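Local coordinates for protein SAM-dependent O-methyltransferase (Thermotoga maritima, PDB 1O54) that probably transfers a methyl group from S-adenosyl-L-methionine to N1 of adenine 58 in tRNA, working as a homotetramer built from two dimers, at residues A131-S136 / L162-V166; V140-E144 / G176-K180; D183-D188 / G207-V212; F231-W237 / M264-V270. All coordinates share one frame; numbering follows the deposited sequence.

Contact 1: A131-S136 / L162-V166; sequences ARAVGS and LIERV
R165 reaches across to the last turn of helix 125-134 and places its guanidinium group beside the C-terminal end. The setting is the Rossmann-like fold of class I methyltransferases. Helix 125-134 packs here against the short 3-10 turn 163-165 that leads into strand 166-169.

The polar part belongs to R165. Its chain is extended from CG to NE, with chi2 at 180°, and this carries the guanidinium to the helix end. R165 NH1 gives a nearly straight hydrogen bond to A131 O at 3.0 Å. The acceptor lies in the guanidinium plane, while NH1 is tilted 24° from the carbonyl plane of A131. R132 O is also near that edge, 3.1 Å from R165 NH1. Carbonyl groups at a helix C-terminus carry partial negative charge, so the cation is probably welcome here. A second partner holds the group from outside: R165 NH2 forms a salt bridge with E112 of the second subunit.

The apolar part is made by A131 and R132 with L162 and V166. A131 CB points at the other segment and meets V166 CG2 at 3.8 Å and L162 CB at 4.1 Å. L162 CD2 touches R132 CG at 3.8 Å. The guanidinium of R132 goes on to D109 of the second subunit in a salt bridge, so both arginines tie this corner to that subunit.

The G135-S136 peptide covers one face of the R165 guanidinium. G135 has left the helix with positive phi. G135 C sits over the centre of that face, 3.3 Å from R165 CZ.

Contact 2: V140-E144 / G176-K180; sequences VFAYE and GFDEK
Y143 OH is held by E179 and D178, with a weak third bond from K169. It donates a very short hydrogen bond to E179 OE1, at 2.5 Å. It also accepts a nearly straight bond from D178 N, at 3.0 Å. E179 OE1 lies at the edge of the Y143 ring, in its plane, while the carboxylate itself is turned 75° to that ring. K169 also forms a salt bridge to E179 OE2, so its charge probably steadies the carboxylate.

E179 CG, anti to its own carbonyl carbon, stands over the centre of the F141 ring. This is a CH-pi contact, with E179 CG 3.9 Å from the ring centroid. The bend at chi2 then lays the carboxylate over the same ring, its plane only 21° from the ring plane, and sends OE1 toward Y143 OH.

F177 takes one face of Y143. The rings form an edge-to-face pair with planes at 83°. F177 CD2 points into the middle of the Y143 face and comes 3.7 Å from Y143 CE1. Helix 196-202 covers F177 further out.

The loop 176-180 is thus fastened to strand 139-143. In class I methyltransferases an acidic residue after this strand commonly binds the cofactor ribose, and E144 is a predicted S-adenosyl-L-methionine ligand here.

Contact 3: D183-D188 / G207-V212; sequences DALFLD and GRFATV
Two neighbouring parallel strands of the Rossmann-like methyltransferase sheet meet here, 184-187 and 207-212. They are joined by a right-handed beta-alpha-beta crossover through helix 196-202. Their axes approach to 4.7 Å and diverge by only 12°.

The backbones alternate as donor and acceptor. R208 N bonds to D183 O, L185 N to R208 O, A210 N to L185 O and L187 N to A210 O. At the C-terminal end a side chain joins in. T211 OG1 donates to L187 O at 2.7 Å, from above the carbonyl plane. With OG1 anti to the backbone N (chi1 -170°), the T211 hydroxyl lies beside the L187 side chain.

One face carries F186, A210 and V212, against helix 98-107. F186 CD1 is 4.0 Å from A210 CB, and F186 CZ is 3.9 Å from V212 CG1. Both partners lie at the ring edge, near its plane. An alanine in place of F186 would probably leave a gap between A210, V212 and I104 of helix 98-107.

The other face carries L185, L187 and F209, against helix 196-202. L187 CD2 meets the edge of the F209 ring, 4.0 Å from F209 CZ, while L185 CD2 is 4.1 Å from F209 CD2.

Water closes both ends. One molecule links D183 O to R208 NH1, and R208 NH2 bonds to I79 O of the second subunit. D188, a predicted S-adenosyl-L-methionine ligand, holds the other water through OD1. Its carboxylate rests on a methyl group, with D188 CG 3.5 Å from V212 CG2.

Contact 4: F231-W237 / M264-V270; sequences FIRIEVW and MIFATKV
F231 has CG anti to its carbonyl carbon (chi1 -82°), which sets the ring against the neighbouring strand. F231 CD2 touches A267 CB at 3.7 Å, and F231 CE2 is 4.2 Å from K269 CB. W237 and F266 share the same kind of first torsion and meet at an oblique angle, with W237 CD1 3.9 Å from F266 CE1. W237 NE1 gives a straight hydrogen bond to E235 OE1 at 2.8 Å. The acceptor lies in the indole plane, but NE1 meets it on the anti side, out of the carboxylate plane.

This antiparallel pair is formed by the last strands of the chain in the mixed methyltransferase sheet, where 263-269 also pairs with 207-213. Hydrogen-bonded pairs form at I232-T268, E235-F266 and W237-M264. A beta bulge at R233 shifts the register by one. There a water bridges R233 O and T268 OG1, while the R233 guanidinium turns to E35 and D84 of the second subunit.

An alanine at F231 would probably leave A267 CB poorly covered and deprive W200 of its edge-to-face partner. I232 CD1 packs on V270 CG1 at 3.7 Å. V236 and W237 pair with a strand of the second subunit, so the sheet continues across the interface.

Overall arrangement
Contacts 2, 3 and 4 reach one mixed sheet. Contact 1 packs the end of helix 125-134 on the start of strand 166-169, at one side of that sheet. Contacts 1 and 2 alternate along the chain, and their centres are about 15 Å apart. R165 O probably bonds V140 N between them. Contact 3 follows in sequence, about 12 Å from contact 2 between centres. Contact 4 comes last, about 9 Å from contact 3 between centres. Strands 207-213 and 263-269 are neighbours there. Contacts 1 and 4 lie farthest apart, about 25 Å between centres. Contacts 2 and 3 hold predicted cofactor residues. The sheet that carries them also meets the second subunit in contacts 3 and 4.

Contact 1: A131-S136 / L162-V166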
loop_
_atom_site.group_PDB
_atom_site.type_symbol
_atom_site.label_atom_id
_atom_site.label_comp_id
_atom_site.label_asym_id
_atom_site.label_seq_id
_atom_site.Cartn_x
_atom_site.Cartn_y
_atom_site.Cartn_z
ATOM N N ALA A 131 -14.145 22.550 12.561
ATOM C CA ALA A 131 -15.355 23.359 12.879
ATOM C C ALA A 131 -16.609 22.475 12.899
ATOM O O ALA A 131 -17.444 22.605 13.784
ATOM C CB ALA A 131 -15.534 24.477 11.891
ATOM N N ARG A 132 -16.759 21.587 11.922
ATOM C CA ARG A 132 -17.909 20.680 11.927
ATOM C C ARG A 132 -17.892 19.835 13.188
ATOM O O ARG A 132 -18.948 19.644 13.837
ATOM C CB ARG A 132 -17.915 19.784 10.704
ATOM C CG ARG A 132 -18.391 20.474 9.479
ATOM C CD ARG A 132 -18.725 19.489 8.401
ATOM N NE ARG A 132 -19.476 20.121 7.339
ATOM C CZ ARG A 132 -19.807 19.483 6.217
ATOM N NH1 ARG A 132 -19.457 18.234 6.049
ATOM N NH2 ARG A 132 -20.507 20.108 5.301
ATOM N N ALA A 133 -16.716 19.345 13.565
ATOM C CA ALA A 133 -16.596 18.449 14.687
ATOM C C ALA A 133 -16.821 19.065 16.074
ATOM O O ALA A 133 -17.211 18.349 16.995
ATOM C CB ALA A 133 -15.243 17.749 14.665
ATOM N N VAL A 134 -16.559 20.351 16.264
ATOM C CA VAL A 134 -16.739 20.950 17.606
ATOM C C VAL A 134 -18.211 21.244 17.928
ATOM O O VAL A 134 -18.549 21.638 19.058
ATOM C CB VAL A 134 -15.889 22.219 17.809
ATOM C CG1 VAL A 134 -14.358 21.942 17.590
ATOM C CG2 VAL A 134 -16.364 23.333 16.900
ATOM N N GLY A 135 -19.080 21.126 16.919
ATOM C CA GLY A 135 -20.495 21.415 17.106
ATOM C C GLY A 135 -20.791 22.894 17.244
ATOM O O GLY A 135 -19.906 23.746 17.147
ATOM N N SER A 136 -22.058 23.231 17.457
ATOM C CA SER A 136 -22.413 24.634 17.646
ATOM C C SER A 136 -21.874 25.244 18.946
ATOM O O SER A 136 -21.791 26.477 19.059
ATOM C CB SER A 136 -23.939 24.824 17.608
ATOM O OG SER A 136 -24.559 24.158 18.694
ATOM N N LEU A 162 -19.781 27.636 8.388
ATOM C CA LEU A 162 -19.001 27.270 9.571
ATOM C C LEU A 162 -18.294 28.434 10.283
ATOM O O LEU A 162 -17.713 28.259 11.361
ATOM C CB LEU A 162 -17.981 26.233 9.144
ATOM C CG LEU A 162 -18.611 24.897 8.703
ATOM C CD1 LEU A 162 -17.553 24.091 7.933
ATOM C CD2 LEU A 162 -19.154 24.138 9.892
ATOM N N ILE A 163 -18.377 29.637 9.741
ATOM C CA ILE A 163 -17.620 30.765 10.332
ATOM C C ILE A 163 -17.975 31.113 11.775
ATOM O O ILE A 163 -17.113 31.557 12.540
ATOM C CB ILE A 163 -17.709 32.000 9.421
ATOM C CG1 ILE A 163 -16.702 33.068 9.861
ATOM C CG2 ILE A 163 -19.125 32.577 9.421
ATOM C CD1 ILE A 163 -15.282 32.638 9.774
ATOM N N GLU A 164 -19.230 30.910 12.177
ATOM C CA GLU A 164 -19.640 31.155 13.551
ATOM C C GLU A 164 -18.885 30.295 14.561
ATOM O O GLU A 164 -18.841 30.625 15.744
ATOM C CB GLU A 164 -21.140 30.920 13.726
ATOM C CG GLU A 164 -22.012 31.902 12.971
ATOM C CD GLU A 164 -22.149 31.615 11.490
ATOM O OE1 GLU A 164 -21.735 30.511 11.021
ATOM O OE2 GLU A 164 -22.699 32.523 10.790
ATOM N N ARG A 165 -18.274 29.204 14.092
ATOM C CA ARG A 165 -17.559 28.279 14.971
ATOM C C ARG A 165 -16.050 28.493 14.996
ATOM O O ARG A 165 -15.342 27.793 15.726
ATOM C CB ARG A 165 -17.831 26.839 14.534
ATOM C CG ARG A 165 -19.289 26.445 14.506
ATOM C CD ARG A 165 -19.474 25.039 14.071
ATOM N NE ARG A 165 -20.886 24.662 14.085
ATOM C CZ ARG A 165 -21.314 23.409 14.029
ATOM N NH1 ARG A 165 -20.446 22.406 13.933
ATOM N NH2 ARG A 165 -22.617 23.177 14.083
ATOM N N VAL A 166 -15.561 29.504 14.279
ATOM C CA VAL A 166 -14.139 29.710 14.107
ATOM C C VAL A 166 -13.794 31.156 14.389
ATOM O O VAL A 166 -14.391 32.072 13.822
ATOM C CB VAL A 166 -13.662 29.351 12.679
ATOM C CG1 VAL A 166 -12.167 29.491 12.539
ATOM C CG2 VAL A 166 -14.100 27.916 12.335
#

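Contact 2: V140-E144 / G176-K180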
loop_
_atom_site.group_PDB
_atom_site.type_symbol
_atom_site.label_atom_id
_atom_site.label_comp_id
_atom_site.label_asym_id
_atom_site.label_seq_id
_atom_site.Cartn_x
_atom_site.Cartn_y
_atom_site.Cartn_z
ATOM N N VAL A 140 -13.148 26.765 17.317
ATOM C CA VAL A 140 -11.810 26.636 16.745
ATOM C C VAL A 140 -11.139 28.001 16.775
ATOM O O VAL A 140 -11.664 28.975 16.237
ATOM C CB VAL A 140 -11.846 26.078 15.311
ATOM C CG1 VAL A 140 -10.433 25.875 14.766
ATOM C CG2 VAL A 140 -12.625 24.758 15.303
ATOM N N PHE A 141 -9.981 28.052 17.432
ATOM C CA PHE A 141 -9.143 29.273 17.455
ATOM C C PHE A 141 -8.087 29.051 16.387
ATOM O O PHE A 141 -7.162 28.234 16.540
ATOM C CB PHE A 141 -8.545 29.470 18.845
ATOM C CG PHE A 141 -9.583 29.514 19.920
ATOM C CD1 PHE A 141 -10.278 30.672 20.173
ATOM C CD2 PHE A 141 -9.893 28.368 20.650
ATOM C CE1 PHE A 141 -11.247 30.721 21.155
ATOM C CE2 PHE A 141 -10.877 28.402 21.611
ATOM C CZ PHE A 141 -11.566 29.552 21.861
ATOM N N ALA A 142 -8.274 29.754 15.287
ATOM C CA ALA A 142 -7.478 29.549 14.083
ATOM C C ALA A 142 -6.480 30.672 13.883
ATOM O O ALA A 142 -6.857 31.799 13.510
ATOM C CB ALA A 142 -8.421 29.417 12.876
ATOM N N TYR A 143 -5.210 30.367 14.133
ATOM C CA TYR A 143 -4.168 31.365 14.062
ATOM C C TYR A 143 -3.554 31.364 12.666
ATOM O O TYR A 143 -3.041 30.343 12.202
ATOM C CB TYR A 143 -3.110 31.077 15.098
ATOM C CG TYR A 143 -3.522 31.373 16.515
ATOM C CD1 TYR A 143 -4.412 30.569 17.194
ATOM C CD2 TYR A 143 -2.937 32.429 17.214
ATOM C CE1 TYR A 143 -4.757 30.844 18.527
ATOM C CE2 TYR A 143 -3.278 32.716 18.523
ATOM C CZ TYR A 143 -4.186 31.927 19.170
ATOM O OH TYR A 143 -4.513 32.216 20.478
ATOM N N GLU A 144 -3.611 32.506 12.017
ATOM C CA GLU A 144 -3.074 32.667 10.679
ATOM C C GLU A 144 -2.552 34.054 10.516
ATOM O O GLU A 144 -3.327 34.968 10.275
ATOM C CB GLU A 144 -4.147 32.419 9.650
ATOM C CG GLU A 144 -3.705 32.595 8.212
ATOM C CD GLU A 144 -2.544 31.716 7.866
ATOM O OE1 GLU A 144 -2.758 30.497 7.600
ATOM O OE2 GLU A 144 -1.404 32.235 7.891
ATOM N N GLY A 176 3.327 32.445 21.533
ATOM C CA GLY A 176 2.432 31.520 22.222
ATOM C C GLY A 176 0.964 31.792 21.910
ATOM O O GLY A 176 0.614 32.802 21.295
ATOM N N PHE A 177 0.111 30.851 22.293
ATOM C CA PHE A 177 -1.316 30.969 22.128
ATOM C C PHE A 177 -1.954 31.656 23.329
ATOM O O PHE A 177 -1.442 31.559 24.465
ATOM C CB PHE A 177 -1.908 29.572 21.922
ATOM C CG PHE A 177 -1.283 28.836 20.776
ATOM C CD1 PHE A 177 -0.325 27.874 20.989
ATOM C CD2 PHE A 177 -1.634 29.142 19.468
ATOM C CE1 PHE A 177 0.270 27.209 19.925
ATOM C CE2 PHE A 177 -1.013 28.508 18.407
ATOM C CZ PHE A 177 -0.079 27.526 18.632
ATOM N N ASP A 178 -3.064 32.351 23.103
ATOM C CA ASP A 178 -3.763 33.010 24.189
ATOM C C ASP A 178 -4.538 32.034 25.075
ATOM O O ASP A 178 -4.779 32.330 26.264
ATOM C CB ASP A 178 -4.773 34.015 23.650
ATOM C CG ASP A 178 -4.133 35.134 22.878
ATOM O OD1 ASP A 178 -2.949 35.470 23.134
ATOM O OD2 ASP A 178 -4.761 35.762 21.998
ATOM N N GLU A 179 -4.956 30.923 24.486
ATOM C CA GLU A 179 -5.859 29.985 25.129
ATOM C C GLU A 179 -5.053 28.964 25.923
ATOM O O GLU A 179 -3.966 28.533 25.494
ATOM C CB GLU A 179 -6.707 29.248 24.110
ATOM C CG GLU A 179 -7.596 30.128 23.258
ATOM C CD GLU A 179 -6.840 30.913 22.184
ATOM O OE1 GLU A 179 -5.737 30.496 21.751
ATOM O OE2 GLU A 179 -7.387 31.940 21.752
ATOM N N LYS A 180 -5.617 28.560 27.066
ATOM C CA LYS A 180 -5.104 27.463 27.850
ATOM C C LYS A 180 -6.155 26.381 27.981
ATOM O O LYS A 180 -7.357 26.597 27.786
ATOM C CB LYS A 180 -4.721 27.931 29.261
ATOM C CG LYS A 180 -3.625 28.959 29.301
ATOM C CD LYS A 180 -2.289 28.374 28.906
ATOM C CE LYS A 180 -1.130 29.302 29.331
ATOM N NZ LYS A 180 -0.114 29.556 28.260
#

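Contact 3: D183-D188 / G207-V212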
loop_
_atom_site.group_PDB
_atom_site.type_symbol
_atom_site.label_atom_id
_atom_site.label_comp_id
_atom_site.label_asym_id
_atom_site.label_seq_id
_atom_site.Cartn_x
_atom_site.Cartn_y
_atom_site.Cartn_z
ATOM N N ASP A 183 -8.697 21.459 24.227
ATOM C CA ASP A 183 -8.916 20.016 24.166
ATOM C C ASP A 183 -7.959 19.317 23.203
ATOM O O ASP A 183 -7.521 18.189 23.456
ATOM C CB ASP A 183 -10.339 19.757 23.776
ATOM C CG ASP A 183 -11.296 20.261 24.821
ATOM O OD1 ASP A 183 -11.450 19.551 25.836
ATOM O OD2 ASP A 183 -11.880 21.358 24.730
ATOM N N ALA A 184 -7.668 19.988 22.091
ATOM C CA ALA A 184 -6.796 19.430 21.053
ATOM C C ALA A 184 -6.207 20.569 20.231
ATOM O O ALA A 184 -6.734 21.692 20.242
ATOM C CB ALA A 184 -7.539 18.492 20.161
ATOM N N LEU A 185 -5.145 20.257 19.502
ATOM C CA LEU A 185 -4.419 21.235 18.744
ATOM C C LEU A 185 -3.890 20.578 17.495
ATOM O O LEU A 185 -3.282 19.514 17.544
ATOM C CB LEU A 185 -3.280 21.814 19.586
ATOM C CG LEU A 185 -2.518 23.012 19.001
ATOM C CD1 LEU A 185 -1.975 23.867 20.102
ATOM C CD2 LEU A 185 -1.431 22.542 18.043
ATOM N N PHE A 186 -4.118 21.232 16.368
ATOM C CA PHE A 186 -3.560 20.787 15.079
ATOM C C PHE A 186 -2.588 21.846 14.569
ATOM O O PHE A 186 -2.920 23.048 14.475
ATOM C CB PHE A 186 -4.644 20.603 14.030
ATOM C CG PHE A 186 -4.104 20.131 12.723
ATOM C CD1 PHE A 186 -3.584 18.827 12.611
ATOM C CD2 PHE A 186 -4.054 20.963 11.624
ATOM C CE1 PHE A 186 -3.046 18.380 11.395
ATOM C CE2 PHE A 186 -3.533 20.519 10.407
ATOM C CZ PHE A 186 -3.008 19.233 10.304
ATOM N N LEU A 187 -1.405 21.376 14.182
ATOM C CA LEU A 187 -0.312 22.233 13.797
ATOM C C LEU A 187 0.085 21.884 12.363
ATOM O O LEU A 187 0.369 20.721 12.064
ATOM C CB LEU A 187 0.872 21.992 14.701
ATOM C CG LEU A 187 2.140 22.811 14.417
ATOM C CD1 LEU A 187 1.942 24.289 14.627
ATOM C CD2 LEU A 187 3.257 22.276 15.323
ATOM N N ASP A 188 0.112 22.897 11.485
ATOM C CA ASP A 188 0.522 22.677 10.127
ATOM C C ASP A 188 1.293 23.929 9.704
ATOM O O ASP A 188 0.696 24.952 9.335
ATOM C CB ASP A 188 -0.669 22.466 9.241
ATOM C CG ASP A 188 -0.303 22.084 7.814
ATOM O OD1 ASP A 188 0.877 22.065 7.452
ATOM O OD2 ASP A 188 -1.193 21.817 6.981
ATOM N N GLY A 207 -4.731 16.400 26.835
ATOM C CA GLY A 207 -5.110 16.978 25.531
ATOM C C GLY A 207 -4.321 16.329 24.388
ATOM O O GLY A 207 -3.227 15.770 24.575
ATOM N N ARG A 208 -4.863 16.444 23.192
ATOM C CA ARG A 208 -4.322 15.734 22.053
ATOM C C ARG A 208 -3.754 16.688 21.008
ATOM O O ARG A 208 -4.341 17.721 20.656
ATOM C CB ARG A 208 -5.396 14.881 21.428
ATOM C CG ARG A 208 -5.948 13.835 22.387
ATOM C CD ARG A 208 -7.117 13.018 21.839
ATOM N NE ARG A 208 -7.349 11.854 22.729
ATOM C CZ ARG A 208 -8.115 11.897 23.804
ATOM N NH1 ARG A 208 -8.716 13.021 24.158
ATOM N NH2 ARG A 208 -8.269 10.820 24.554
ATOM N N PHE A 209 -2.594 16.309 20.510
ATOM C CA PHE A 209 -1.813 17.068 19.553
ATOM C C PHE A 209 -1.697 16.279 18.243
ATOM O O PHE A 209 -1.466 15.067 18.273
ATOM C CB PHE A 209 -0.393 17.260 20.152
ATOM C CG PHE A 209 0.620 17.810 19.176
ATOM C CD1 PHE A 209 1.418 16.969 18.400
ATOM C CD2 PHE A 209 0.701 19.169 18.943
ATOM C CE1 PHE A 209 2.327 17.486 17.473
ATOM C CE2 PHE A 209 1.629 19.699 18.038
ATOM C CZ PHE A 209 2.433 18.842 17.295
ATOM N N ALA A 210 -1.819 16.958 17.100
ATOM C CA ALA A 210 -1.477 16.356 15.795
ATOM C C ALA A 210 -0.755 17.357 14.935
ATOM O O ALA A 210 -1.015 18.560 15.035
ATOM C CB ALA A 210 -2.716 15.805 15.077
ATOM N N THR A 211 0.142 16.873 14.080
ATOM C CA THR A 211 0.769 17.708 13.058
ATOM C C THR A 211 0.970 16.841 11.789
ATOM O O THR A 211 0.836 15.597 11.821
ATOM C CB THR A 211 2.068 18.333 13.590
ATOM O OG1 THR A 211 2.574 19.339 12.659
ATOM C CG2 THR A 211 3.198 17.341 13.728
ATOM N N VAL A 212 1.225 17.501 10.673
ATOM C CA VAL A 212 1.499 16.808 9.419
ATOM C C VAL A 212 2.851 17.270 8.906
ATOM O O VAL A 212 3.218 18.452 9.074
ATOM C CB VAL A 212 0.430 17.084 8.380
ATOM C CG1 VAL A 212 -0.877 16.377 8.760
ATOM C CG2 VAL A 212 0.200 18.622 8.184
HETATM O O HOH W 1 -9.116 16.066 23.704
HETATM O O HOH W 2 3.332 20.755 6.450
#

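Contact 4: F231-W237 / M264-V270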
loop_
_atom_site.group_PDB
_atom_site.type_symbol
_atom_site.label_atom_id
_atom_site.label_comp_id
_atom_site.label_asym_id
_atom_site.label_seq_id
_atom_site.Cartn_x
_atom_site.Cartn_y
_atom_site.Cartn_z
ATOM N N PHE A 231 5.004 14.441 26.664
ATOM C CA PHE A 231 4.068 13.872 25.689
ATOM C C PHE A 231 4.210 12.359 25.746
ATOM O O PHE A 231 5.355 11.819 25.857
ATOM C CB PHE A 231 4.426 14.324 24.292
ATOM C CG PHE A 231 3.916 15.705 23.915
ATOM C CD1 PHE A 231 4.812 16.756 23.673
ATOM C CD2 PHE A 231 2.559 15.944 23.786
ATOM C CE1 PHE A 231 4.342 18.005 23.295
ATOM C CE2 PHE A 231 2.096 17.190 23.405
ATOM C CZ PHE A 231 2.988 18.211 23.141
ATOM N N ILE A 232 3.074 11.665 25.679
ATOM C CA ILE A 232 3.054 10.205 25.617
ATOM C C ILE A 232 2.195 9.781 24.440
ATOM O O ILE A 232 1.594 10.645 23.747
ATOM C CB ILE A 232 2.556 9.598 26.962
ATOM C CG1 ILE A 232 1.095 9.993 27.201
ATOM C CG2 ILE A 232 3.481 10.042 28.116
ATOM C CD1 ILE A 232 0.444 9.162 28.293
ATOM N N ARG A 233 2.099 8.447 24.223
ATOM C CA ARG A 233 1.265 7.890 23.145
ATOM C C ARG A 233 1.627 8.578 21.818
ATOM O O ARG A 233 0.762 8.953 21.022
ATOM C CB ARG A 233 -0.231 8.018 23.473
ATOM C CG ARG A 233 -0.659 7.271 24.736
ATOM C CD ARG A 233 -2.164 7.381 24.991
ATOM N NE ARG A 233 -2.903 6.343 24.293
ATOM C CZ ARG A 233 -4.219 6.296 24.163
ATOM N NH1 ARG A 233 -4.993 7.232 24.670
ATOM N NH2 ARG A 233 -4.768 5.291 23.529
ATOM N N ILE A 234 2.923 8.695 21.553
ATOM C CA ILE A 234 3.363 9.320 20.286
ATOM C C ILE A 234 3.246 8.273 19.197
ATOM O O ILE A 234 3.796 7.138 19.313
ATOM C CB ILE A 234 4.824 9.848 20.389
ATOM C CG1 ILE A 234 4.910 10.946 21.432
ATOM C CG2 ILE A 234 5.284 10.410 19.036
ATOM C CD1 ILE A 234 6.283 11.259 21.869
ATOM N N GLU A 235 2.557 8.644 18.130
ATOM C CA GLU A 235 2.353 7.769 16.973
ATOM C C GLU A 235 2.554 8.515 15.662
ATOM O O GLU A 235 2.345 9.711 15.585
ATOM C CB GLU A 235 0.957 7.214 16.969
ATOM C CG GLU A 235 0.600 6.399 18.218
ATOM C CD GLU A 235 -0.680 5.585 18.089
ATOM O OE1 GLU A 235 -1.469 5.754 17.120
ATOM O OE2 GLU A 235 -0.926 4.787 19.037
ATOM N N VAL A 236 2.993 7.775 14.652
ATOM C CA VAL A 236 3.192 8.319 13.314
ATOM C C VAL A 236 2.466 7.396 12.323
ATOM O O VAL A 236 2.707 6.182 12.321
ATOM C CB VAL A 236 4.698 8.380 12.964
ATOM C CG1 VAL A 236 4.907 8.840 11.530
ATOM C CG2 VAL A 236 5.479 9.226 13.932
ATOM N N TRP A 237 1.614 7.978 11.492
ATOM C CA TRP A 237 0.771 7.241 10.545
ATOM C C TRP A 237 0.912 7.807 9.133
ATOM O O TRP A 237 1.081 9.020 8.939
ATOM C CB TRP A 237 -0.705 7.325 10.971
ATOM C CG TRP A 237 -1.000 6.518 12.156
ATOM C CD1 TRP A 237 -0.999 6.923 13.478
ATOM C CD2 TRP A 237 -1.357 5.132 12.168
ATOM N NE1 TRP A 237 -1.314 5.852 14.297
ATOM C CE2 TRP A 237 -1.548 4.754 13.515
ATOM C CE3 TRP A 237 -1.534 4.165 11.175
ATOM C CZ2 TRP A 237 -1.916 3.447 13.889
ATOM C CZ3 TRP A 237 -1.917 2.878 11.541
ATOM C CH2 TRP A 237 -2.070 2.523 12.878
ATOM N N MET A 264 1.468 11.814 9.356
ATOM C CA MET A 264 0.694 12.366 10.448
ATOM C C MET A 264 1.291 11.946 11.778
ATOM O O MET A 264 1.491 10.741 12.005
ATOM C CB MET A 264 -0.722 11.846 10.366
ATOM C CG MET A 264 -1.396 12.232 9.075
ATOM S SD MET A 264 -3.015 11.475 8.790
ATOM C CE MET A 264 -2.546 9.784 8.263
ATOM N N ILE A 265 1.528 12.905 12.661
ATOM C CA ILE A 265 2.132 12.626 13.953
ATOM C C ILE A 265 1.188 13.043 15.044
ATOM O O ILE A 265 0.664 14.150 14.989
ATOM C CB ILE A 265 3.460 13.394 14.108
ATOM C CG1 ILE A 265 4.442 13.094 12.942
ATOM C CG2 ILE A 265 4.109 13.062 15.434
ATOM C CD1 ILE A 265 5.627 14.023 12.897
ATOM N N PHE A 266 0.986 12.164 16.029
ATOM C CA PHE A 266 0.070 12.424 17.137
ATOM C C PHE A 266 0.792 12.254 18.453
ATOM O O PHE A 266 1.720 11.461 18.557
ATOM C CB PHE A 266 -1.050 11.380 17.060
ATOM C CG PHE A 266 -1.831 11.418 15.765
ATOM C CD1 PHE A 266 -1.433 10.638 14.698
ATOM C CD2 PHE A 266 -2.915 12.227 15.610
ATOM C CE1 PHE A 266 -2.133 10.677 13.466
ATOM C CE2 PHE A 266 -3.628 12.258 14.398
ATOM C CZ PHE A 266 -3.208 11.487 13.335
ATOM N N ALA A 267 0.335 12.963 19.482
ATOM C CA ALA A 267 0.862 12.841 20.826
ATOM C C ALA A 267 -0.202 13.341 21.816
ATOM O O ALA A 267 -1.106 14.091 21.448
ATOM C CB ALA A 267 2.121 13.626 20.950
ATOM N N THR A 268 -0.091 12.878 23.057
ATOM C CA THR A 268 -0.983 13.271 24.142
ATOM C C THR A 268 -0.192 13.983 25.212
ATOM O O THR A 268 0.804 13.436 25.672
ATOM C CB THR A 268 -1.628 11.998 24.706
ATOM O OG1 THR A 268 -2.467 11.397 23.692
ATOM C CG2 THR A 268 -2.531 12.320 25.888
ATOM N N LYS A 269 -0.646 15.167 25.603
ATOM C CA LYS A 269 -0.007 15.942 26.649
ATOM C C LYS A 269 -0.242 15.351 28.017
ATOM O O LYS A 269 -1.378 15.043 28.400
ATOM C CB LYS A 269 -0.529 17.374 26.641
ATOM C CG LYS A 269 0.186 18.318 27.659
ATOM C CD LYS A 269 -0.718 19.194 28.298
ATOM C CE LYS A 269 -0.160 19.956 29.470
ATOM N NZ LYS A 269 -0.127 21.391 29.148
ATOM N N VAL A 270 0.833 15.255 28.784
ATOM C CA VAL A 270 0.746 14.983 30.216
ATOM C C VAL A 270 1.409 16.127 30.974
ATOM O O VAL A 270 2.129 16.945 30.388
ATOM C CB VAL A 270 1.351 13.641 30.563
ATOM C CG1 VAL A 270 0.520 12.532 29.906
ATOM C CG2 VAL A 270 2.850 13.556 30.161
HETATM O O HOH W 3 -1.528 10.473 21.334
HETATM O O HOH W 4 -4.768 10.154 24.626
#